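Local coordinates for chitin oligosaccahride binding protein NagB1 (Paenibacillus sp. FPU-7, PDB 7EHP) that binds short chitin oligosaccharides, N,N'-diacetylchitobiose and N,N',N''-triacetylchitotriose, as an extracellular solute-binding protein that probably delivers them to an ABC importer, at residues 165-168 / 169-172; 221-224 / 225-229; 351-354 / 355-359; 363-366 / 367-371. All blocks are in the same frame, centred on the assembly; numbering follows the deposited sequence.

Contact 1: 165-168 / 169-172. With NAG (2-acetamido-2-deoxy-beta-D-glucopyranose), chain C.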
loop_
_atom_site.group_PDB
_atom_site.type_symbol
_atom_site.label_atom_id
_atom_site.label_comp_id
_atom_site.label_asym_id
_atom_site.label_seq_id
_atom_site.Cartn_x
_atom_site.Cartn_y
_atom_site.Cartn_z
ATOM N N GLY A 165 9.295 8.528 3.268
ATOM C CA GLY A 165 10.186 7.784 2.400
ATOM C C GLY A 165 9.512 6.652 1.650
ATOM O O GLY A 165 9.882 6.353 0.514
ATOM N N TRP A 166 8.518 6.008 2.267
ATOM C CA TRP A 166 7.885 4.852 1.643
ATOM C C TRP A 166 7.204 5.227 0.336
ATOM O O TRP A 166 7.042 4.374 -0.544
ATOM C CB TRP A 166 6.877 4.209 2.620
ATOM C CG TRP A 166 5.644 5.033 2.823
ATOM C CD1 TRP A 166 5.449 6.028 3.763
ATOM C CD2 TRP A 166 4.436 4.958 2.063
ATOM N NE1 TRP A 166 4.192 6.570 3.617
ATOM C CE2 TRP A 166 3.550 5.927 2.584
ATOM C CE3 TRP A 166 4.008 4.154 1.002
ATOM C CZ2 TRP A 166 2.261 6.111 2.071
ATOM C CZ3 TRP A 166 2.723 4.336 0.495
ATOM C CH2 TRP A 166 1.871 5.308 1.024
ATOM N N VAL A 167 6.801 6.494 0.186
ATOM C CA VAL A 167 6.101 6.925 -1.025
ATOM C C VAL A 167 6.997 6.765 -2.248
ATOM O O VAL A 167 6.538 6.372 -3.329
ATOM C CB VAL A 167 5.620 8.381 -0.875
ATOM C CG1 VAL A 167 4.917 8.839 -2.125
ATOM C CG2 VAL A 167 4.704 8.524 0.346
ATOM N N ALA A 168 8.284 7.085 -2.100
ATOM C CA ALA A 168 9.207 7.016 -3.230
ATOM C C ALA A 168 9.400 5.578 -3.707
ATOM O O ALA A 168 9.696 5.344 -4.885
ATOM C CB ALA A 168 10.550 7.635 -2.834
ATOM N N ASN A 169 9.198 4.608 -2.820
ATOM C CA ASN A 169 9.423 3.214 -3.158
ATOM C C ASN A 169 8.275 2.590 -3.938
ATOM O O ASN A 169 8.438 1.476 -4.451
ATOM C CB ASN A 169 9.698 2.416 -1.876
ATOM C CG ASN A 169 11.055 2.724 -1.318
ATOM O OD1 ASN A 169 11.892 3.302 -2.019
ATOM N ND2 ASN A 169 11.287 2.378 -0.065
ATOM N N MET A 170 7.145 3.284 -4.075
ATOM C CA MET A 170 5.986 2.701 -4.738
ATOM C C MET A 170 6.316 2.508 -6.221
ATOM O O MET A 170 6.442 1.372 -6.700
ATOM C CB MET A 170 4.756 3.598 -4.534
ATOM C CG MET A 170 3.967 3.193 -3.277
ATOM S SD MET A 170 2.352 3.988 -3.103
ATOM C CE MET A 170 2.723 5.745 -3.085
ATOM N N MET A 171 6.512 3.604 -6.953
ATOM C CA MET A 171 6.861 3.455 -8.367
ATOM C C MET A 171 8.171 2.703 -8.547
ATOM O O MET A 171 8.341 1.973 -9.535
ATOM C CB MET A 171 6.930 4.819 -9.054
ATOM C CG MET A 171 7.103 4.666 -10.558
ATOM S SD MET A 171 7.647 6.130 -11.434
ATOM C CE MET A 171 6.210 7.185 -11.316
ATOM N N LEU A 172 9.095 2.845 -7.600
ATOM C CA LEU A 172 10.354 2.126 -7.690
ATOM C C LEU A 172 10.115 0.632 -7.682
ATOM O O LEU A 172 10.796 -0.115 -8.397
ATOM C CB LEU A 172 11.291 2.555 -6.556
ATOM C CG LEU A 172 12.684 1.939 -6.411
ATOM C CD1 LEU A 172 13.616 2.366 -7.586
ATOM C CD2 LEU A 172 13.298 2.311 -5.073
HETATM C C1 NAG C . 0.775 1.198 2.276
HETATM C C2 NAG C . 2.121 1.031 2.975
HETATM C C3 NAG C . 3.158 0.505 1.995
HETATM C C4 NAG C . 2.664 -0.786 1.363
HETATM C C5 NAG C . 1.292 -0.570 0.726
HETATM C C6 NAG C . 0.688 -1.836 0.159
HETATM C C7 NAG C . 2.855 2.356 4.910
HETATM C C8 NAG C . 3.317 3.687 5.387
HETATM N N2 NAG C . 2.569 2.266 3.603
HETATM O O3 NAG C . 4.373 0.265 2.688
HETATM O O4 NAG C . 3.567 -1.227 0.359
HETATM O O5 NAG C . 0.367 -0.059 1.694
HETATM O O6 NAG C . 0.655 -2.888 1.116
HETATM O O7 NAG C . 2.753 1.389 5.673
HETATM O O HOH W 1 6.181 6.486 -5.929
#
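Trp166 and Met170, one turn apart at the start of a helix, run side by side and point the same way, so that Met170 SD comes to 3.6 Å from Trp166 CZ3. The sulfur lies 4.8 Å from the centroid of the six-membered ring and 66° off its normal, an oblique Met-aromatic contact that suits a flexible, polarisable thioether. The indole is the tightly packed part. One face carries the N-acetylglucosamine acetamido group, with N2 3.5 Å from Trp166 CE3 and the methyl C8 at the same distance from Trp166 NE1. Val167 CG2 covers the opposite face near its rim. The acetamido group lies over the indole in the way aromatic residues commonly meet sugars in carbohydrate-binding proteins, and tryptophan offers the largest flat apolar surface for it. Trp166 CG sits between its own backbone N and carbonyl carbon (chi1 72°), a placing that lays the ring beneath the acetamido group.

The other flank is looser. Within the turn Val167 CG1 stands 3.9 Å from Met170 CE, and the backbone here is weakly bonded: Asn169 N meets Trp166 O at a bent 137°, whereas Met170 N to Val167 O is straighter. A water enters here, donating to Val167 O and accepting from Met171 N, in place of a direct helical bond between them.

Helix 165-180 is packed on several sides. Tyr225 of helix 225-233 meets Trp166 edge-to-face, Asn169 touches Leu365 and Glu366 of helix 359-373, and Ala168 and Leu172 lie against Tyr207 of helix 198-213.

Contact 2: 221-224 / 225-229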
loop_
_atom_site.group_PDB
_atom_site.type_symbol
_atom_site.label_atom_id
_atom_site.label_comp_id
_atom_site.label_asym_id
_atom_site.label_seq_id
_atom_site.Cartn_x
_atom_site.Cartn_y
_atom_site.Cartn_z
ATOM N N LEU A 221 11.168 16.236 -2.066
ATOM C CA LEU A 221 11.668 15.930 -0.734
ATOM C C LEU A 221 11.017 16.788 0.340
ATOM O O LEU A 221 10.997 16.388 1.507
ATOM C CB LEU A 221 13.184 16.123 -0.680
ATOM C CG LEU A 221 14.071 15.061 -1.331
ATOM C CD1 LEU A 221 15.526 15.502 -1.333
ATOM C CD2 LEU A 221 13.914 13.729 -0.620
ATOM N N GLY A 222 10.488 17.950 -0.017
ATOM C CA GLY A 222 9.854 18.749 1.007
ATOM C C GLY A 222 8.393 18.457 1.280
ATOM O O GLY A 222 7.828 19.050 2.201
ATOM N N GLN A 223 7.754 17.564 0.532
ATOM C CA GLN A 223 6.305 17.412 0.567
ATOM C C GLN A 223 5.902 16.079 1.177
ATOM O O GLN A 223 6.394 15.024 0.763
ATOM C CB GLN A 223 5.723 17.540 -0.838
ATOM C CG GLN A 223 5.889 18.924 -1.418
ATOM C CD GLN A 223 6.050 18.883 -2.912
ATOM O OE1 GLN A 223 5.347 18.132 -3.605
ATOM N NE2 GLN A 223 7.020 19.639 -3.422
ATOM N N LYS A 224 4.975 16.137 2.133
ATOM C CA LYS A 224 4.355 14.956 2.719
ATOM C C LYS A 224 3.497 14.230 1.682
ATOM O O LYS A 224 3.049 14.814 0.693
ATOM C CB LYS A 224 3.483 15.347 3.927
ATOM C CG LYS A 224 2.399 16.428 3.635
ATOM C CD LYS A 224 1.687 16.970 4.920
ATOM C CE LYS A 224 1.067 18.384 4.736
ATOM N NZ LYS A 224 2.012 19.533 5.013
ATOM N N TYR A 225 3.246 12.943 1.943
ATOM C CA TYR A 225 2.484 12.080 1.042
ATOM C C TYR A 225 1.237 12.743 0.452
ATOM O O TYR A 225 1.036 12.727 -0.767
ATOM C CB TYR A 225 2.103 10.805 1.795
ATOM C CG TYR A 225 1.229 9.827 1.024
ATOM C CD1 TYR A 225 1.469 9.542 -0.322
ATOM C CD2 TYR A 225 0.186 9.160 1.659
ATOM C CE1 TYR A 225 0.677 8.614 -1.021
ATOM C CE2 TYR A 225 -0.612 8.234 0.982
ATOM C CZ TYR A 225 -0.365 7.962 -0.346
ATOM O OH TYR A 225 -1.161 7.044 -1.000
ATOM N N ALA A 226 0.387 13.333 1.301
ATOM C CA ALA A 226 -0.873 13.907 0.822
ATOM C C ALA A 226 -0.684 14.959 -0.264
ATOM O O ALA A 226 -1.612 15.202 -1.046
ATOM C CB ALA A 226 -1.650 14.540 1.979
ATOM N N GLU A 227 0.474 15.610 -0.318
ATOM C CA GLU A 227 0.671 16.699 -1.270
ATOM C C GLU A 227 0.694 16.205 -2.716
ATOM O O GLU A 227 0.262 16.927 -3.623
ATOM C CB GLU A 227 1.959 17.453 -0.917
ATOM C CG GLU A 227 1.801 18.173 0.423
ATOM C CD GLU A 227 2.921 19.134 0.752
ATOM O OE1 GLU A 227 3.024 20.185 0.086
ATOM O OE2 GLU A 227 3.675 18.848 1.710
ATOM N N GLN A 228 1.166 14.980 -2.959
ATOM C CA GLN A 228 1.063 14.456 -4.320
ATOM C C GLN A 228 -0.391 14.245 -4.720
ATOM O O GLN A 228 -0.760 14.461 -5.884
ATOM C CB GLN A 228 1.886 13.178 -4.455
ATOM C CG GLN A 228 1.254 11.882 -3.984
ATOM C CD GLN A 228 2.004 10.678 -4.543
ATOM O OE1 GLN A 228 3.222 10.738 -4.737
ATOM N NE2 GLN A 228 1.286 9.582 -4.799
ATOM N N GLN A 229 -1.241 13.900 -3.756
ATOM C CA GLN A 229 -2.654 13.731 -4.050
ATOM C C GLN A 229 -3.332 15.078 -4.249
ATOM O O GLN A 229 -4.220 15.211 -5.100
ATOM C CB GLN A 229 -3.314 12.925 -2.927
ATOM C CG GLN A 229 -2.760 11.489 -2.871
ATOM C CD GLN A 229 -3.251 10.677 -1.688
ATOM O OE1 GLN A 229 -3.947 11.181 -0.806
ATOM N NE2 GLN A 229 -2.906 9.397 -1.675
HETATM O O HOH W 2 5.246 20.702 2.632
#
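Glu227 lays its carboxylate against the aliphatic part of Gln223, Glu227 OE1 lying 3.5 Å from Gln223 CG, and the two side chains cross at about a right angle. The other oxygen does the polar work. Glu227 OE2 accepts from the backbone Lys224 N at 3.0 Å, and the donor stands above the carboxylate plane, 36° out of it. In the reverse direction Glu227 N donates to Lys224 O at 2.9 Å, closing a turn where the loop passes into the helix. This reciprocal pair joins Glu227 to the backbone of Lys224, and glutamate is long enough to reach back for it. A water adds a third link by donating to both Glu227 OE2 and Gly222 O.

Lys224 has CG between its backbone N and carbonyl carbon (chi1 55°), which brings that carbon to 3.3 Å from Glu227 OE2. The chain bends at its last torsion, which turns Lys224 NZ back to 3.8 Å from Glu227 OE2, a long salt bridge at the exposed side.

Tyr225 and Gln228 turn inward instead. The Tyr225 side chain comes to about 4 Å from a bound N-acetylglucosamine, so this helix borders the sugar site. Tyr225 OH bonds to Asp242 and Trp245, and its ring packs on Met170 of helix 165-180, while Gln228 reaches Phe241 O on strand 237-243.

Contact 3: 351-354 / 355-359. With NAG (2-acetamido-2-deoxy-beta-D-glucopyranose), chain C.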
loop_
_atom_site.group_PDB
_atom_site.type_symbol
_atom_site.label_atom_id
_atom_site.label_comp_id
_atom_site.label_asym_id
_atom_site.label_seq_id
_atom_site.Cartn_x
_atom_site.Cartn_y
_atom_site.Cartn_z
ATOM N N PRO A 351 3.336 -8.881 -4.778
ATOM C CA PRO A 351 3.094 -8.100 -3.561
ATOM C C PRO A 351 4.087 -6.952 -3.444
ATOM O O PRO A 351 5.092 -6.884 -4.150
ATOM C CB PRO A 351 3.280 -9.125 -2.431
ATOM C CG PRO A 351 4.203 -10.149 -2.998
ATOM C CD PRO A 351 3.880 -10.217 -4.481
ATOM N N ALA A 352 3.777 -6.023 -2.543
ATOM C CA ALA A 352 4.716 -4.941 -2.272
ATOM C C ALA A 352 5.999 -5.520 -1.697
ATOM O O ALA A 352 5.968 -6.485 -0.929
ATOM C CB ALA A 352 4.098 -3.943 -1.288
ATOM N N PHE A 353 7.139 -4.922 -2.065
ATOM C CA PHE A 353 8.435 -5.422 -1.595
ATOM C C PHE A 353 8.539 -5.452 -0.065
ATOM O O PHE A 353 9.221 -6.319 0.492
ATOM C CB PHE A 353 9.575 -4.575 -2.192
ATOM C CG PHE A 353 9.852 -3.293 -1.438
ATOM C CD1 PHE A 353 9.069 -2.163 -1.654
ATOM C CD2 PHE A 353 10.891 -3.220 -0.534
ATOM C CE1 PHE A 353 9.306 -0.983 -0.947
ATOM C CE2 PHE A 353 11.138 -2.051 0.172
ATOM C CZ PHE A 353 10.347 -0.935 -0.032
ATOM N N ASP A 354 7.898 -4.516 0.638
ATOM C CA ASP A 354 7.988 -4.497 2.099
ATOM C C ASP A 354 7.242 -5.655 2.760
ATOM O O ASP A 354 7.352 -5.838 3.986
ATOM C CB ASP A 354 7.447 -3.180 2.630
ATOM C CG ASP A 354 6.062 -2.886 2.107
ATOM O OD1 ASP A 354 5.072 -3.279 2.769
ATOM O OD2 ASP A 354 5.968 -2.302 1.019
ATOM N N SER A 355 6.469 -6.417 1.998
ATOM C CA SER A 355 5.917 -7.643 2.552
ATOM C C SER A 355 6.929 -8.778 2.526
ATOM O O SER A 355 6.722 -9.780 3.215
ATOM C CB SER A 355 4.658 -8.062 1.788
ATOM O OG SER A 355 5.005 -8.648 0.542
ATOM N N ILE A 356 8.019 -8.624 1.767
ATOM C CA ILE A 356 9.014 -9.671 1.574
ATOM C C ILE A 356 10.322 -9.354 2.304
ATOM O O ILE A 356 10.875 -10.216 2.990
ATOM C CB ILE A 356 9.261 -9.931 0.069
ATOM C CG1 ILE A 356 7.989 -10.456 -0.587
ATOM C CG2 ILE A 356 10.394 -10.954 -0.120
ATOM C CD1 ILE A 356 7.959 -10.319 -2.069
ATOM N N VAL A 357 10.835 -8.117 2.168
ATOM C CA VAL A 357 12.135 -7.778 2.754
ATOM C C VAL A 357 11.987 -7.453 4.239
ATOM O O VAL A 357 10.913 -7.101 4.736
ATOM C CB VAL A 357 12.825 -6.611 2.004
ATOM C CG1 VAL A 357 12.862 -6.887 0.506
ATOM C CG2 VAL A 357 12.133 -5.279 2.302
ATOM N N GLN A 358 13.106 -7.564 4.954
ATOM C CA GLN A 358 13.172 -7.203 6.365
ATOM C C GLN A 358 13.051 -5.684 6.565
ATOM O O GLN A 358 13.363 -4.885 5.675
ATOM C CB GLN A 358 14.494 -7.707 6.956
ATOM C CG GLN A 358 14.755 -9.206 6.724
ATOM C CD GLN A 358 15.578 -9.536 5.477
ATOM O OE1 GLN A 358 15.486 -8.865 4.450
ATOM N NE2 GLN A 358 16.366 -10.606 5.563
ATOM N N ALA A 359 12.616 -5.291 7.769
ATOM C CA ALA A 359 12.397 -3.876 8.072
ATOM C C ALA A 359 13.643 -3.037 7.812
ATOM O O ALA A 359 13.552 -1.937 7.256
ATOM C CB ALA A 359 11.954 -3.700 9.527
HETATM C C1 NAG C . 0.775 1.198 2.276
HETATM C C2 NAG C . 2.121 1.031 2.975
HETATM C C3 NAG C . 3.158 0.505 1.995
HETATM C C4 NAG C . 2.664 -0.786 1.363
HETATM C C5 NAG C . 1.292 -0.570 0.726
HETATM C C6 NAG C . 0.688 -1.836 0.159
HETATM C C7 NAG C . 2.855 2.356 4.910
HETATM C C8 NAG C . 3.317 3.687 5.387
HETATM N N2 NAG C . 2.569 2.266 3.603
HETATM O O3 NAG C . 4.373 0.265 2.688
HETATM O O4 NAG C . 3.567 -1.227 0.359
HETATM O O5 NAG C . 0.367 -0.059 1.694
HETATM O O6 NAG C . 0.655 -2.888 1.116
HETATM O O7 NAG C . 2.753 1.389 5.673
HETATM O O HOH W 3 9.374 -4.833 5.253
#
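With chi1 at 77°, Ser355 OG is folded between its own backbone N and carbonyl carbon, which carries the hydroxyl back over the turn to Ala352 O, 2.8 Å away. Ser355 N donates to the same oxygen at 3.0 Å, so a compact serine satisfies one carbonyl twice: the hydroxyl comes almost straight in line with the C=O bond and the amide from above its plane. Asp354 has a similar first torsion (53°), which holds its carboxylate on the sugar side. There Asp354 OD2 accepts a bond from O4 of the N-acetylglucosamine at 2.7 Å and a weak one from O3. A short acidic side chain suits this place, since one oxygen can take the sugar hydroxyl while OD1 forms a salt bridge with Arg48.

Phe353 O also takes two donors, Ile356 N and Val357 N, each at 2.9 Å, and these bonds close the turn. Phe353 CD2 packs 3.7 Å from Val357 CG2, and Pro351 CG touches Ile356 CD1. A water donates to Asp354 O and Val357 O.

The loop leads from strand 348-350 into helix 359-373, with Gln358 as N-cap residue. Phe353 packs on Leu365 of that helix and meets Trp176 of helix 165-180 edge-to-face, while Val185 of helix 184-190 touches Ile356 and Val357.

Contact 4: 363-366 / 367-371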
loop_
_atom_site.group_PDB
_atom_site.type_symbol
_atom_site.label_atom_id
_atom_site.label_comp_id
_atom_site.label_asym_id
_atom_site.label_seq_id
_atom_site.Cartn_x
_atom_site.Cartn_y
_atom_site.Cartn_z
ATOM N N GLU A 363 13.846 0.190 5.435
ATOM C CA GLU A 363 14.260 1.486 5.962
ATOM C C GLU A 363 15.446 2.044 5.181
ATOM O O GLU A 363 15.495 3.240 4.864
ATOM C CB GLU A 363 14.611 1.353 7.444
ATOM C CG GLU A 363 15.028 2.672 8.065
ATOM C CD GLU A 363 15.496 2.546 9.512
ATOM O OE1 GLU A 363 16.592 1.999 9.748
ATOM O OE2 GLU A 363 14.762 3.005 10.410
ATOM N N THR A 364 16.403 1.181 4.843
ATOM C CA THR A 364 17.583 1.613 4.102
ATOM C C THR A 364 17.220 2.054 2.689
ATOM O O THR A 364 17.752 3.048 2.185
ATOM C CB THR A 364 18.588 0.466 4.094
ATOM O OG1 THR A 364 18.870 0.112 5.458
ATOM C CG2 THR A 364 19.866 0.834 3.323
ATOM N N LEU A 365 16.303 1.337 2.036
ATOM C CA LEU A 365 15.873 1.752 0.708
ATOM C C LEU A 365 15.225 3.129 0.758
ATOM O O LEU A 365 15.497 3.974 -0.102
ATOM C CB LEU A 365 14.907 0.731 0.105
ATOM C CG LEU A 365 14.477 1.061 -1.317
ATOM C CD1 LEU A 365 15.735 1.122 -2.223
ATOM C CD2 LEU A 365 13.467 0.046 -1.845
ATOM N N GLU A 366 14.380 3.377 1.770
ATOM C CA GLU A 366 13.773 4.699 1.945
ATOM C C GLU A 366 14.837 5.785 2.043
ATOM O O GLU A 366 14.813 6.773 1.298
ATOM C CB GLU A 366 12.901 4.715 3.203
ATOM C CG GLU A 366 11.542 4.117 3.006
ATOM C CD GLU A 366 10.857 3.748 4.311
ATOM O OE1 GLU A 366 9.730 3.218 4.247
ATOM O OE2 GLU A 366 11.430 3.985 5.391
ATOM N N MET A 367 15.795 5.606 2.948
ATOM C CA MET A 367 16.803 6.641 3.141
ATOM C C MET A 367 17.679 6.799 1.906
ATOM O O MET A 367 18.022 7.920 1.529
ATOM C CB MET A 367 17.645 6.320 4.369
ATOM C CG MET A 367 16.808 5.960 5.601
ATOM S SD MET A 367 17.774 5.665 7.105
ATOM C CE MET A 367 18.312 3.960 6.883
ATOM N N CYS A 368 18.039 5.686 1.262
ATOM C CA CYS A 368 18.847 5.750 0.048
ATOM C C CYS A 368 18.120 6.477 -1.073
ATOM O O CYS A 368 18.732 7.257 -1.805
ATOM C CB CYS A 368 19.239 4.348 -0.401
ATOM S SG CYS A 368 20.622 3.699 0.541
ATOM N N MET A 369 16.814 6.247 -1.224
ATOM C CA MET A 369 16.086 6.920 -2.299
ATOM C C MET A 369 15.927 8.410 -2.051
ATOM O O MET A 369 15.944 9.194 -3.011
ATOM C CB MET A 369 14.728 6.266 -2.514
ATOM C CG MET A 369 14.820 4.846 -3.059
ATOM S SD MET A 369 15.842 4.686 -4.558
ATOM C CE MET A 369 14.789 5.470 -5.772
ATOM N N GLN A 370 15.797 8.833 -0.799
ATOM C CA GLN A 370 15.766 10.273 -0.550
ATOM C C GLN A 370 17.102 10.920 -0.890
ATOM O O GLN A 370 17.139 12.035 -1.422
ATOM C CB GLN A 370 15.363 10.544 0.892
ATOM C CG GLN A 370 13.874 10.315 1.075
ATOM C CD GLN A 370 13.483 10.265 2.516
ATOM O OE1 GLN A 370 14.306 9.960 3.369
ATOM N NE2 GLN A 370 12.227 10.573 2.807
ATOM N N GLU A 371 18.211 10.225 -0.612
ATOM C CA GLU A 371 19.516 10.711 -1.059
ATOM C C GLU A 371 19.605 10.741 -2.579
ATOM O O GLU A 371 20.137 11.699 -3.159
ATOM C CB GLU A 371 20.631 9.840 -0.479
ATOM C CG GLU A 371 20.726 9.895 1.050
ATOM C CD GLU A 371 20.870 11.309 1.573
ATOM O OE1 GLU A 371 21.975 11.875 1.416
ATOM O OE2 GLU A 371 19.887 11.864 2.122
#
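Leu365 and Met369 lie alongside each other on one flank of the helix, pointing the same way, with Leu365 CD1 3.9 Å from Met369 CG. On another flank the pairing is angled: the Met367 chain slants across Glu363 and, bending at its last torsion (chi3 -82°), curls its methyl CE to 3.7 Å from Glu363 CG. The same Met367 methyl lies 4.1 Å from Thr364 OG1. Unbranched methionine can follow the helix surface in this way, and it covers the aliphatic part of Glu363 while that carboxylate pairs with Lys360.

Apart from Thr364 and Met367, three residues apart, these pairs are i to i+4 neighbours of a regular alpha-helix, and the backbone bonds bear this out: Met367 N to Glu363 O at 3.1 Å, Cys368 N to Thr364 O at 2.8 Å, and likewise Met369 to Leu365 and Gln370 to Glu366.

Between the two pairs, Cys368 SG settles 4.1 Å from Thr364 CG2, two small groups on a buried side. Thr364 OG1 bonds back to Lys360 O, which satisfies its hydroxyl within the helix, and CG2 is left to pack. Glu366, extended beyond CG, touches Trp166 of helix 165-180, and its OE1 forms a salt bridge with Arg362 one turn back in its own helix. Leu365 and Met369 both reach Phe204 of helix 198-213.

How the contacts relate
Contacts 1 and 3 meet the same N-acetylglucosamine, the first with an indole face and the second with a carboxylate, and their centres are about 12 Å apart. Contact 2 packs on contact 1: Tyr225 CD2 lies 3.7 Å from Trp166 CZ2, and Tyr225 CD1 lies 3.5 Å from Val167 CG2. Contact 4 touches both pocket elements, with Glu366 OE1 3.4 Å from Trp166 CB and Leu365 CD2 3.7 Å from Phe353 CE2. It also meets contact 2, where Leu221 CD2 lies 3.7 Å from Gln370 O. Asn169 ND2 reaches Phe353 CZ, so contacts 1, 3 and 4 touch one another in turn. Contacts 2 and 3 do not touch; their nearest atoms are about 12 Å apart.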